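Local coordinates for decapping nuclease RAI1 (Candida albicans, PDB 5BUD), which removes the NAD cap from the 5' end of RNAs with the help of divalent metal ions, and also stabilises and stimulates the exoribonuclease RAT1, at residues S80-I85 / P381-W386; R250-N255 / V259-K264; F174-T179 / K198-Y203. One frame throughout, in Å; residues are numbered along the deposited sequence.

How the contacts relate
The three contacts sample separate parts of a PD-(D/E)XK nuclease fold: a distant helix pair, a loop beside the RNA and a metal site. Contact 1 closes the longest loop, bringing helix 78-92 against the C-terminal helix 381-389, and the other two are nested inside that loop: contact 3 first, then contact 2, along the chain. Contacts 1 and 2 lie on opposite sides of the chain's centre, with centres 43 Å apart. Contact 3 is 31 Å from contact 1 and 25 Å from contact 2, centre to centre. It carries the metal ligand Glu175 at the end of helix 158-178, whereas contact 2 meets the bound RNA where strand 243-250 passes into helix 255-275.

Contact 1 of 3, residues S80-I85 / P381-W386; sequences SLLKAI and PEFTEW
Phe383 and Leu82 carry a helix-to-helix packing contact in which the C-terminal helix 381-389 lies against helix 78-92, in the PD-(D/E)XK nuclease fold but away from the metal site; its nearest atom is about 17 Å from the bound RNA. Their CA atoms approach to 6.3 Å, the nearest backbone point between residues 80-85 and 381-386.

The main interaction is CH-pi. One methyl of the leucine, CD2, stands over the middle of the Phe383 ring, 3.8 Å from the ring centroid and only 4° off its normal. The two side chains cross at about a right angle, and Leu82 CD2 is within 4.1 Å of all six ring carbons of Phe383. The ring is carried across to helix 78-92 by a first torsion that sets CG anti to the backbone N (chi1 178°).

Apolar contacts add to this CH-pi interaction. The second leucine methyl turns to the root of the aromatic side chain, with Leu82 CD1 3.9 Å from Phe383 CB. Residues from beyond the two segments complete the apolar setting: Ile86 touches Phe383, and the ring of Phe133 meets it at a steep angle. Leu81, Ala84 and Ile85 also pack on Phe24 and Tyr26 of strand 21-28 and on Ile101 and Phe103 of strand 100-103, which places this helix between strands and the C-terminal helix.

The polar bonds lie within the helices or beside the apolar patch. Routine helical bonds run within each segment, such as Ile85 N to Leu81 O at 2.9 Å. One turn beyond the ring, Trp386 NE1 hydrogen-bonds to Glu89 OE1 and so links the same two helices. Three residues on from Leu82, Ile85 approaches the ring obliquely through its branch methyl, with Ile85 CG2 3.9 Å from Phe383 CE1.

Contact 2 of 3, residues R250-N255 / V259-K264; sequences RIIENN and VSFEQK. With nucleotides of chain C.
Lys264 NZ is gripped from two sources: it hydrogen-bonds to Ser249 OG and, weakly, to OP2 of U3 of chain C, 3.1 Å away, where its extended chain has carried it. The lysine stands on helix 255-275, whose opening turn joins the two segments through a 3.2 Å hydrogen bond from Val259 N to Asn255 O. Asn254 is the N-cap of this helix, its OD1 accepting from the backbone N of Gln257. In the PD-(D/E)XK nuclease fold the loop before it follows strand 243-250, which contributes metal ligands.

Across the turn, Ile252 and Phe261 meet at about a right angle. Ile252 CD1 lies 3.8 Å from Phe261 CG, displaced from the ring centre toward the root of the side chain. Tyr282 meets the same ring edge-to-face, and Phe297 also touches it.

Like Lys264, Arg250 and Ser260 lie against the RNA of chain C. Arg250, extended from CG to NE, runs beside the U4 ribose, and its guanidinium is held by a salt bridge from NH2 to Glu253 OE1 of 2.6 Å. Ser260 CB abuts the U4 base, 3.2 Å from its O2.

Contact 3 of 3, residues F174-T179 / K198-Y203; sequences FETIAT and KVVNNY. With MN (manganese (II) ion), chain G.
Thr176 projects from the last turn of helix 158-178 toward residues 198-203, and its two branches face different partners. The hydroxyl, OG1, lies 3.6 Å from Val200 CG2. The methyl, set anti to the backbone N, turns instead to the aliphatic part of Lys198, with Thr176 CG2 4.1 Å from Lys198 CD. Both pairs cross obliquely, the hydroxyl against a valine methyl and the threonine methyl against the lysine chain.

Water supplies the polar links. Thr176 OG1 hydrogen-bonds to the carbonyl of Tyr172 one turn back, and also accepts from water 2 at 2.8 Å; that water in turn accepts from Asn201 N, so the bridge spans the contact. Lys198 bends at its third torsion (chi3 -54°), which swings NZ back to the helix end. There it donates to water 1, which donates to the carbonyls of both Thr176 and Thr179. Within residues 174-179, Thr179 OG1 donates to Glu175 O at 2.8 Å.

Glu175 runs out along an extended chain and binds manganese through OE1 at 2.2 Å. Waters 3, 4, 5 and 6 are also bound to this ion. Water 3 donates to Asn201 O over 3.2 Å, making the loop a second-shell partner of the metal. Asn201 OD1 accepts in its carbonyl plane from Tyr203 N, forming an Asx turn at Asn201.

Further manganese is held by Glu224, Asp226, Glu245 and Leu246, and a sugar of the bound RNA packs on Glu175: together these make the acidic, metal-dependent active site of a PD-(D/E)XK nuclease of the DXO/Dom3Z family.

Contact 1 of 3, residues S80-I85 / P381-W386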
loop_
_atom_site.group_PDB
_atom_site.type_symbol
_atom_site.label_atom_id
_atom_site.label_comp_id
_atom_site.label_asym_id
_atom_site.label_seq_id
_atom_site.Cartn_x
_atom_site.Cartn_y
_atom_site.Cartn_z
ATOM N N SER A 80 -0.969 16.222 2.652
ATOM C CA SER A 80 -2.076 15.810 3.503
ATOM C C SER A 80 -1.611 14.931 4.652
ATOM O O SER A 80 -2.099 15.073 5.764
ATOM C CB SER A 80 -3.213 15.160 2.696
ATOM O OG SER A 80 -2.828 13.940 2.080
ATOM N N LEU A 81 -0.615 14.080 4.423
ATOM C CA LEU A 81 -0.126 13.248 5.500
ATOM C C LEU A 81 0.512 14.131 6.571
ATOM O O LEU A 81 0.266 13.947 7.743
ATOM C CB LEU A 81 0.874 12.205 4.982
ATOM C CG LEU A 81 1.631 11.369 6.041
ATOM C CD1 LEU A 81 0.695 10.629 6.989
ATOM C CD2 LEU A 81 2.572 10.386 5.354
ATOM N N LEU A 82 1.327 15.109 6.171
ATOM C CA LEU A 82 1.946 16.008 7.173
ATOM C C LEU A 82 0.916 16.812 7.948
ATOM O O LEU A 82 1.112 17.078 9.138
ATOM C CB LEU A 82 2.980 16.956 6.546
ATOM C CG LEU A 82 4.203 16.259 5.948
ATOM C CD1 LEU A 82 5.089 17.288 5.277
ATOM C CD2 LEU A 82 4.985 15.380 6.952
ATOM N N LYS A 83 -0.173 17.179 7.283
ATOM C CA LYS A 83 -1.226 17.985 7.919
ATOM C C LYS A 83 -1.923 17.156 8.972
ATOM O O LYS A 83 -2.237 17.647 10.088
ATOM C CB LYS A 83 -2.197 18.519 6.880
ATOM C CG LYS A 83 -3.387 19.267 7.451
ATOM C CD LYS A 83 -3.621 20.604 6.768
ATOM C CE LYS A 83 -4.816 21.344 7.354
ATOM N NZ LYS A 83 -5.990 21.139 6.481
ATOM N N ALA A 84 -2.150 15.882 8.628
ATOM C CA ALA A 84 -2.689 14.910 9.571
ATOM C C ALA A 84 -1.736 14.726 10.728
ATOM O O ALA A 84 -2.167 14.717 11.874
ATOM C CB ALA A 84 -2.944 13.572 8.867
ATOM N N ILE A 85 -0.441 14.593 10.439
ATOM C CA ILE A 85 0.595 14.472 11.496
ATOM C C ILE A 85 0.636 15.709 12.444
ATOM O O ILE A 85 0.732 15.552 13.655
ATOM C CB ILE A 85 1.985 14.197 10.877
ATOM C CG1 ILE A 85 2.060 12.725 10.386
ATOM C CG2 ILE A 85 3.097 14.456 11.870
ATOM C CD1 ILE A 85 3.303 12.360 9.589
ATOM N N PRO A 381 5.618 24.229 4.540
ATOM C CA PRO A 381 6.016 25.253 5.511
ATOM C C PRO A 381 5.240 25.172 6.821
ATOM O O PRO A 381 5.810 25.474 7.882
ATOM C CB PRO A 381 5.789 26.577 4.757
ATOM C CG PRO A 381 4.843 26.241 3.636
ATOM C CD PRO A 381 5.173 24.825 3.261
ATOM N N GLU A 382 3.991 24.713 6.770
ATOM C CA GLU A 382 3.195 24.492 7.973
ATOM C C GLU A 382 3.848 23.421 8.846
ATOM O O GLU A 382 3.893 23.557 10.071
ATOM C CB GLU A 382 1.761 24.051 7.648
ATOM C CG GLU A 382 0.893 25.106 6.953
ATOM C CD GLU A 382 0.902 25.013 5.422
ATOM O OE1 GLU A 382 -0.131 25.381 4.836
ATOM O OE2 GLU A 382 1.911 24.587 4.799
ATOM N N PHE A 383 4.355 22.363 8.217
ATOM C CA PHE A 383 4.956 21.260 8.990
ATOM C C PHE A 383 6.293 21.614 9.586
ATOM O O PHE A 383 6.528 21.330 10.765
ATOM C CB PHE A 383 5.094 19.987 8.140
ATOM C CG PHE A 383 5.744 18.826 8.877
ATOM C CD1 PHE A 383 5.085 18.203 9.930
ATOM C CD2 PHE A 383 6.999 18.369 8.527
ATOM C CE1 PHE A 383 5.666 17.138 10.615
ATOM C CE2 PHE A 383 7.587 17.305 9.203
ATOM C CZ PHE A 383 6.919 16.694 10.243
ATOM N N THR A 384 7.177 22.229 8.790
ATOM C CA THR A 384 8.483 22.673 9.298
ATOM C C THR A 384 8.320 23.650 10.489
ATOM O O THR A 384 8.990 23.504 11.525
ATOM C CB THR A 384 9.383 23.252 8.176
ATOM O OG1 THR A 384 8.766 24.398 7.563
ATOM C CG2 THR A 384 9.638 22.198 7.082
ATOM N N GLU A 385 7.399 24.602 10.354
ATOM C CA GLU A 385 7.123 25.555 11.443
ATOM C C GLU A 385 6.624 24.839 12.676
ATOM O O GLU A 385 7.098 25.101 13.781
ATOM C CB GLU A 385 6.077 26.588 11.039
ATOM C CG GLU A 385 5.892 27.655 12.090
ATOM C CD GLU A 385 4.826 28.674 11.746
ATOM O OE1 GLU A 385 4.610 28.970 10.556
ATOM O OE2 GLU A 385 4.215 29.185 12.696
ATOM N N TRP A 386 5.650 23.941 12.494
ATOM C CA TRP A 386 5.180 23.145 13.626
ATOM C C TRP A 386 6.354 22.473 14.336
ATOM O O TRP A 386 6.484 22.582 15.554
ATOM C CB TRP A 386 4.128 22.106 13.217
ATOM C CG TRP A 386 3.992 21.003 14.243
ATOM C CD1 TRP A 386 4.353 19.681 14.093
ATOM C CD2 TRP A 386 3.512 21.133 15.595
ATOM N NE1 TRP A 386 4.119 18.986 15.269
ATOM C CE2 TRP A 386 3.603 19.846 16.201
ATOM C CE3 TRP A 386 3.019 22.203 16.354
ATOM C CZ2 TRP A 386 3.202 19.609 17.512
ATOM C CZ3 TRP A 386 2.634 21.962 17.674
ATOM C CH2 TRP A 386 2.727 20.674 18.234
#

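Contact 2 of 3, residues R250-N255 / V259-K264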
loop_
_atom_site.group_PDB
_atom_site.type_symbol
_atom_site.label_atom_id
_atom_site.label_comp_id
_atom_site.label_asym_id
_atom_site.label_seq_id
_atom_site.Cartn_x
_atom_site.Cartn_y
_atom_site.Cartn_z
ATOM N N ARG A 250 -8.679 -13.921 -11.113
ATOM C CA ARG A 250 -9.376 -14.909 -11.927
ATOM C C ARG A 250 -9.377 -16.249 -11.196
ATOM O O ARG A 250 -8.418 -16.588 -10.530
ATOM C CB ARG A 250 -8.726 -15.074 -13.297
ATOM C CG ARG A 250 -9.605 -15.863 -14.253
ATOM C CD ARG A 250 -8.841 -16.426 -15.439
ATOM N NE ARG A 250 -9.561 -17.549 -16.045
ATOM C CZ ARG A 250 -9.120 -18.245 -17.090
ATOM N NH1 ARG A 250 -7.974 -17.928 -17.683
ATOM N NH2 ARG A 250 -9.846 -19.248 -17.569
ATOM N N ILE A 251 -10.463 -16.995 -11.308
ATOM C CA ILE A 251 -10.477 -18.407 -10.863
ATOM C C ILE A 251 -9.265 -19.132 -11.493
ATOM O O ILE A 251 -8.762 -18.740 -12.548
ATOM C CB ILE A 251 -11.833 -19.142 -11.163
ATOM C CG1 ILE A 251 -12.415 -18.811 -12.538
ATOM C CG2 ILE A 251 -12.902 -18.747 -10.177
ATOM C CD1 ILE A 251 -11.500 -19.118 -13.704
ATOM N N ILE A 252 -8.746 -20.139 -10.801
ATOM C CA ILE A 252 -7.472 -20.768 -11.186
ATOM C C ILE A 252 -7.712 -22.088 -11.935
ATOM O O ILE A 252 -8.474 -22.926 -11.469
ATOM C CB ILE A 252 -6.591 -20.973 -9.940
ATOM C CG1 ILE A 252 -6.237 -19.608 -9.325
ATOM C CG2 ILE A 252 -5.311 -21.717 -10.309
ATOM C CD1 ILE A 252 -6.052 -19.639 -7.829
ATOM N N GLU A 253 -7.048 -22.259 -13.083
ATOM C CA GLU A 253 -7.346 -23.367 -14.019
ATOM C C GLU A 253 -6.163 -24.255 -14.415
ATOM O O GLU A 253 -6.377 -25.376 -14.857
ATOM C CB GLU A 253 -7.979 -22.836 -15.303
ATOM C CG GLU A 253 -9.176 -21.933 -15.063
ATOM C CD GLU A 253 -10.186 -21.965 -16.192
ATOM O OE1 GLU A 253 -9.770 -21.815 -17.361
ATOM O OE2 GLU A 253 -11.392 -22.118 -15.910
ATOM N N ASN A 254 -4.936 -23.749 -14.314
ATOM C CA ASN A 254 -3.746 -24.590 -14.478
ATOM C C ASN A 254 -2.625 -24.200 -13.510
ATOM O O ASN A 254 -2.772 -23.244 -12.736
ATOM C CB ASN A 254 -3.263 -24.590 -15.942
ATOM C CG ASN A 254 -3.157 -23.196 -16.547
ATOM O OD1 ASN A 254 -2.483 -22.315 -16.015
ATOM N ND2 ASN A 254 -3.801 -23.003 -17.694
ATOM N N ASN A 255 -1.529 -24.961 -13.542
ATOM C CA ASN A 255 -0.346 -24.703 -12.711
ATOM C C ASN A 255 0.343 -23.381 -13.050
ATOM O O ASN A 255 1.080 -22.813 -12.226
ATOM C CB ASN A 255 0.653 -25.887 -12.805
ATOM C CG ASN A 255 2.090 -25.496 -12.459
ATOM O OD1 ASN A 255 2.784 -24.851 -13.258
ATOM N ND2 ASN A 255 2.550 -25.904 -11.278
ATOM N N VAL A 259 1.166 -20.530 -9.949
ATOM C CA VAL A 259 2.368 -19.761 -9.592
ATOM C C VAL A 259 2.100 -18.260 -9.645
ATOM O O VAL A 259 2.592 -17.520 -8.803
ATOM C CB VAL A 259 3.710 -20.166 -10.295
ATOM C CG1 VAL A 259 3.598 -21.487 -11.048
ATOM C CG2 VAL A 259 4.273 -19.057 -11.176
ATOM N N SER A 260 1.284 -17.821 -10.590
ATOM C CA SER A 260 0.879 -16.429 -10.630
ATOM C C SER A 260 0.078 -16.031 -9.379
ATOM O O SER A 260 0.275 -14.940 -8.825
ATOM C CB SER A 260 0.054 -16.178 -11.895
ATOM O OG SER A 260 -0.264 -14.819 -11.982
ATOM N N PHE A 261 -0.816 -16.902 -8.926
ATOM C CA PHE A 261 -1.599 -16.611 -7.749
ATOM C C PHE A 261 -0.681 -16.554 -6.524
ATOM O O PHE A 261 -0.819 -15.660 -5.686
ATOM C CB PHE A 261 -2.771 -17.598 -7.530
ATOM C CG PHE A 261 -3.546 -17.299 -6.272
ATOM C CD1 PHE A 261 -4.398 -16.187 -6.205
ATOM C CD2 PHE A 261 -3.357 -18.052 -5.124
ATOM C CE1 PHE A 261 -5.051 -15.881 -5.021
ATOM C CE2 PHE A 261 -4.010 -17.738 -3.934
ATOM C CZ PHE A 261 -4.873 -16.668 -3.896
ATOM N N GLU A 262 0.273 -17.482 -6.419
ATOM C CA GLU A 262 1.311 -17.396 -5.372
ATOM C C GLU A 262 2.026 -16.036 -5.370
ATOM O O GLU A 262 2.227 -15.439 -4.305
ATOM C CB GLU A 262 2.344 -18.528 -5.484
ATOM C CG GLU A 262 3.412 -18.497 -4.412
ATOM C CD GLU A 262 4.077 -19.860 -4.191
ATOM O OE1 GLU A 262 5.301 -19.928 -4.300
ATOM O OE2 GLU A 262 3.371 -20.832 -3.891
ATOM N N GLN A 263 2.417 -15.557 -6.552
ATOM C CA GLN A 263 3.113 -14.280 -6.674
ATOM C C GLN A 263 2.255 -13.104 -6.184
ATOM O O GLN A 263 2.756 -12.237 -5.466
ATOM C CB GLN A 263 3.578 -14.045 -8.120
ATOM C CG GLN A 263 4.602 -15.079 -8.570
ATOM C CD GLN A 263 4.937 -15.071 -10.047
ATOM O OE1 GLN A 263 4.086 -14.850 -10.919
ATOM N NE2 GLN A 263 6.188 -15.370 -10.339
ATOM N N LYS A 264 0.983 -13.081 -6.560
ATOM C CA LYS A 264 0.048 -12.010 -6.145
ATOM C C LYS A 264 -0.206 -12.059 -4.661
ATOM O O LYS A 264 -0.304 -11.007 -4.008
ATOM C CB LYS A 264 -1.329 -12.197 -6.776
ATOM C CG LYS A 264 -1.476 -11.818 -8.220
ATOM C CD LYS A 264 -2.845 -12.287 -8.691
ATOM C CE LYS A 264 -3.389 -11.397 -9.779
ATOM N NZ LYS A 264 -4.460 -12.143 -10.469
ATOM P P U C 4 -6.612 -12.636 -17.160
ATOM O OP1 U C 4 -7.014 -12.816 -18.579
ATOM O OP2 U C 4 -7.620 -12.301 -16.138
ATOM O "O5'" U C 4 -5.843 -13.951 -16.705
ATOM C "C5'" U C 4 -4.883 -14.565 -17.580
ATOM C "C4'" U C 4 -5.079 -16.056 -17.552
ATOM O "O4'" U C 4 -3.854 -16.721 -17.954
ATOM C "C3'" U C 4 -5.310 -16.582 -16.154
ATOM O "O3'" U C 4 -5.893 -17.869 -16.265
ATOM C "C2'" U C 4 -3.893 -16.520 -15.595
ATOM O "O2'" U C 4 -3.673 -17.210 -14.380
ATOM C "C1'" U C 4 -3.079 -17.015 -16.800
ATOM N N1 U C 4 -1.764 -16.369 -16.950
ATOM C C2 U C 4 -1.044 -16.101 -15.800
ATOM O O2 U C 4 -1.449 -16.378 -14.684
ATOM N N3 U C 4 0.168 -15.490 -16.008
ATOM C C4 U C 4 0.724 -15.127 -17.215
ATOM O O4 U C 4 1.829 -14.582 -17.233
ATOM C C5 U C 4 -0.080 -15.436 -18.358
ATOM C C6 U C 4 -1.268 -16.032 -18.191
ATOM P P U C 3 -6.154 -9.134 -12.375
ATOM O OP1 U C 3 -7.119 -10.244 -12.459
ATOM O OP2 U C 3 -4.993 -9.222 -11.467
ATOM O "O5'" U C 3 -5.620 -8.838 -13.843
ATOM C "C5'" U C 3 -6.532 -8.804 -14.958
ATOM C "C4'" U C 3 -5.907 -9.435 -16.165
ATOM O "O4'" U C 3 -4.857 -8.572 -16.676
ATOM C "C3'" U C 3 -5.259 -10.796 -15.933
ATOM O "O3'" U C 3 -5.465 -11.563 -17.102
ATOM C "C2'" U C 3 -3.793 -10.447 -15.709
ATOM O "O2'" U C 3 -2.893 -11.486 -16.043
ATOM C "C1'" U C 3 -3.619 -9.257 -16.653
ATOM N N1 U C 3 -2.583 -8.301 -16.238
ATOM C C2 U C 3 -1.510 -8.099 -17.087
ATOM O O2 U C 3 -1.375 -8.699 -18.140
ATOM N N3 U C 3 -0.595 -7.174 -16.650
ATOM C C4 U C 3 -0.636 -6.447 -15.479
ATOM O O4 U C 3 0.268 -5.649 -15.229
ATOM C C5 U C 3 -1.779 -6.709 -14.657
ATOM C C6 U C 3 -2.693 -7.601 -15.057
#

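Contact 3 of 3, residues F174-T179 / K198-Y203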
loop_
_atom_site.group_PDB
_atom_site.type_symbol
_atom_site.label_atom_id
_atom_site.label_comp_id
_atom_site.label_asym_id
_atom_site.label_seq_id
_atom_site.Cartn_x
_atom_site.Cartn_y
_atom_site.Cartn_z
ATOM N N PHE A 174 -15.784 -4.694 -6.732
ATOM C CA PHE A 174 -15.822 -5.693 -5.690
ATOM C C PHE A 174 -15.868 -5.038 -4.316
ATOM O O PHE A 174 -16.654 -5.461 -3.456
ATOM C CB PHE A 174 -14.614 -6.655 -5.819
ATOM C CG PHE A 174 -14.587 -7.725 -4.782
ATOM C CD1 PHE A 174 -15.592 -8.684 -4.723
ATOM C CD2 PHE A 174 -13.549 -7.794 -3.866
ATOM C CE1 PHE A 174 -15.569 -9.682 -3.751
ATOM C CE2 PHE A 174 -13.507 -8.803 -2.893
ATOM C CZ PHE A 174 -14.533 -9.733 -2.826
ATOM N N GLU A 175 -15.046 -4.003 -4.113
ATOM C CA GLU A 175 -15.065 -3.271 -2.876
ATOM C C GLU A 175 -16.447 -2.684 -2.615
ATOM O O GLU A 175 -16.920 -2.684 -1.485
ATOM C CB GLU A 175 -14.058 -2.114 -2.872
ATOM C CG GLU A 175 -12.592 -2.492 -2.905
ATOM C CD GLU A 175 -11.702 -1.250 -3.037
ATOM O OE1 GLU A 175 -12.243 -0.138 -2.927
ATOM O OE2 GLU A 175 -10.496 -1.357 -3.285
ATOM N N THR A 176 -17.068 -2.186 -3.671
ATOM C CA THR A 176 -18.381 -1.559 -3.572
ATOM C C THR A 176 -19.458 -2.575 -3.202
ATOM O O THR A 176 -20.247 -2.302 -2.329
ATOM C CB THR A 176 -18.726 -0.828 -4.894
ATOM O OG1 THR A 176 -17.705 0.146 -5.158
ATOM C CG2 THR A 176 -20.067 -0.143 -4.805
ATOM N N ILE A 177 -19.466 -3.748 -3.837
ATOM C CA ILE A 177 -20.525 -4.740 -3.575
ATOM C C ILE A 177 -20.278 -5.621 -2.342
ATOM O O ILE A 177 -21.212 -6.239 -1.843
ATOM C CB ILE A 177 -20.920 -5.536 -4.840
ATOM C CG1 ILE A 177 -19.767 -6.376 -5.419
ATOM C CG2 ILE A 177 -21.381 -4.563 -5.908
ATOM C CD1 ILE A 177 -19.533 -7.698 -4.731
ATOM N N ALA A 178 -19.064 -5.567 -1.785
ATOM C CA ALA A 178 -18.679 -6.385 -0.613
ATOM C C ALA A 178 -18.659 -5.646 0.704
ATOM O O ALA A 178 -18.443 -6.267 1.753
ATOM C CB ALA A 178 -17.326 -7.050 -0.856
ATOM N N THR A 179 -18.915 -4.330 0.689
ATOM C CA THR A 179 -18.868 -3.554 1.905
ATOM C C THR A 179 -20.133 -2.676 2.092
ATOM O O THR A 179 -20.849 -2.397 1.136
ATOM C CB THR A 179 -17.660 -2.600 1.915
ATOM O OG1 THR A 179 -17.834 -1.585 0.901
ATOM C CG2 THR A 179 -16.331 -3.369 1.706
ATOM N N LYS A 198 -25.085 1.025 -6.975
ATOM C CA LYS A 198 -24.334 2.211 -6.558
ATOM C C LYS A 198 -23.247 2.531 -7.587
ATOM O O LYS A 198 -22.624 1.626 -8.140
ATOM C CB LYS A 198 -23.733 1.947 -5.177
ATOM C CG LYS A 198 -23.274 3.168 -4.421
ATOM C CD LYS A 198 -22.428 2.775 -3.216
ATOM C CE LYS A 198 -23.126 1.788 -2.302
ATOM N NZ LYS A 198 -22.457 1.719 -0.968
ATOM N N VAL A 199 -23.064 3.823 -7.870
ATOM C CA VAL A 199 -21.989 4.313 -8.715
ATOM C C VAL A 199 -20.653 4.034 -8.046
ATOM O O VAL A 199 -20.455 4.379 -6.901
ATOM C CB VAL A 199 -22.101 5.844 -8.940
ATOM C CG1 VAL A 199 -20.848 6.388 -9.588
ATOM C CG2 VAL A 199 -23.323 6.173 -9.791
ATOM N N VAL A 200 -19.740 3.397 -8.767
ATOM C CA VAL A 200 -18.434 3.072 -8.210
ATOM C C VAL A 200 -17.484 4.268 -8.421
ATOM O O VAL A 200 -17.458 4.859 -9.504
ATOM C CB VAL A 200 -17.842 1.834 -8.884
ATOM C CG1 VAL A 200 -16.408 1.618 -8.414
ATOM C CG2 VAL A 200 -18.713 0.618 -8.595
ATOM N N ASN A 201 -16.750 4.623 -7.377
ATOM C CA ASN A 201 -15.671 5.598 -7.448
ATOM C C ASN A 201 -14.396 5.082 -6.768
ATOM O O ASN A 201 -14.468 4.220 -5.881
ATOM C CB ASN A 201 -16.094 6.934 -6.814
ATOM C CG ASN A 201 -16.051 6.928 -5.302
ATOM O OD1 ASN A 201 -15.001 7.120 -4.702
ATOM N ND2 ASN A 201 -17.204 6.753 -4.668
ATOM N N ASN A 202 -13.234 5.586 -7.195
ATOM C CA ASN A 202 -12.004 5.373 -6.430
ATOM C C ASN A 202 -11.454 6.648 -5.799
ATOM O O ASN A 202 -10.260 6.751 -5.510
ATOM C CB ASN A 202 -10.934 4.622 -7.239
ATOM C CG ASN A 202 -10.410 5.416 -8.439
ATOM O OD1 ASN A 202 -11.029 6.383 -8.924
ATOM N ND2 ASN A 202 -9.272 4.994 -8.929
ATOM N N TYR A 203 -12.347 7.573 -5.479
ATOM C CA TYR A 203 -11.956 8.800 -4.820
ATOM C C TYR A 203 -11.916 8.606 -3.328
ATOM O O TYR A 203 -10.988 9.055 -2.661
ATOM C CB TYR A 203 -12.943 9.927 -5.140
ATOM C CG TYR A 203 -12.671 10.619 -6.428
ATOM C CD1 TYR A 203 -13.041 10.041 -7.630
ATOM C CD2 TYR A 203 -12.071 11.883 -6.457
ATOM C CE1 TYR A 203 -12.811 10.674 -8.828
ATOM C CE2 TYR A 203 -11.846 12.528 -7.657
ATOM C CZ TYR A 203 -12.227 11.923 -8.836
ATOM O OH TYR A 203 -12.017 12.520 -10.053
HETATM MN MN MN G . -11.249 1.737 -2.322
HETATM O O HOH W 1 -20.748 -0.117 -0.772
HETATM O O HOH W 2 -17.354 2.922 -4.888
HETATM O O HOH W 3 -12.451 2.413 -4.126
HETATM O O HOH W 4 -13.178 2.511 -1.140
HETATM O O HOH W 5 -9.951 3.752 -2.115
HETATM O O HOH W 6 -10.405 0.913 -0.233
#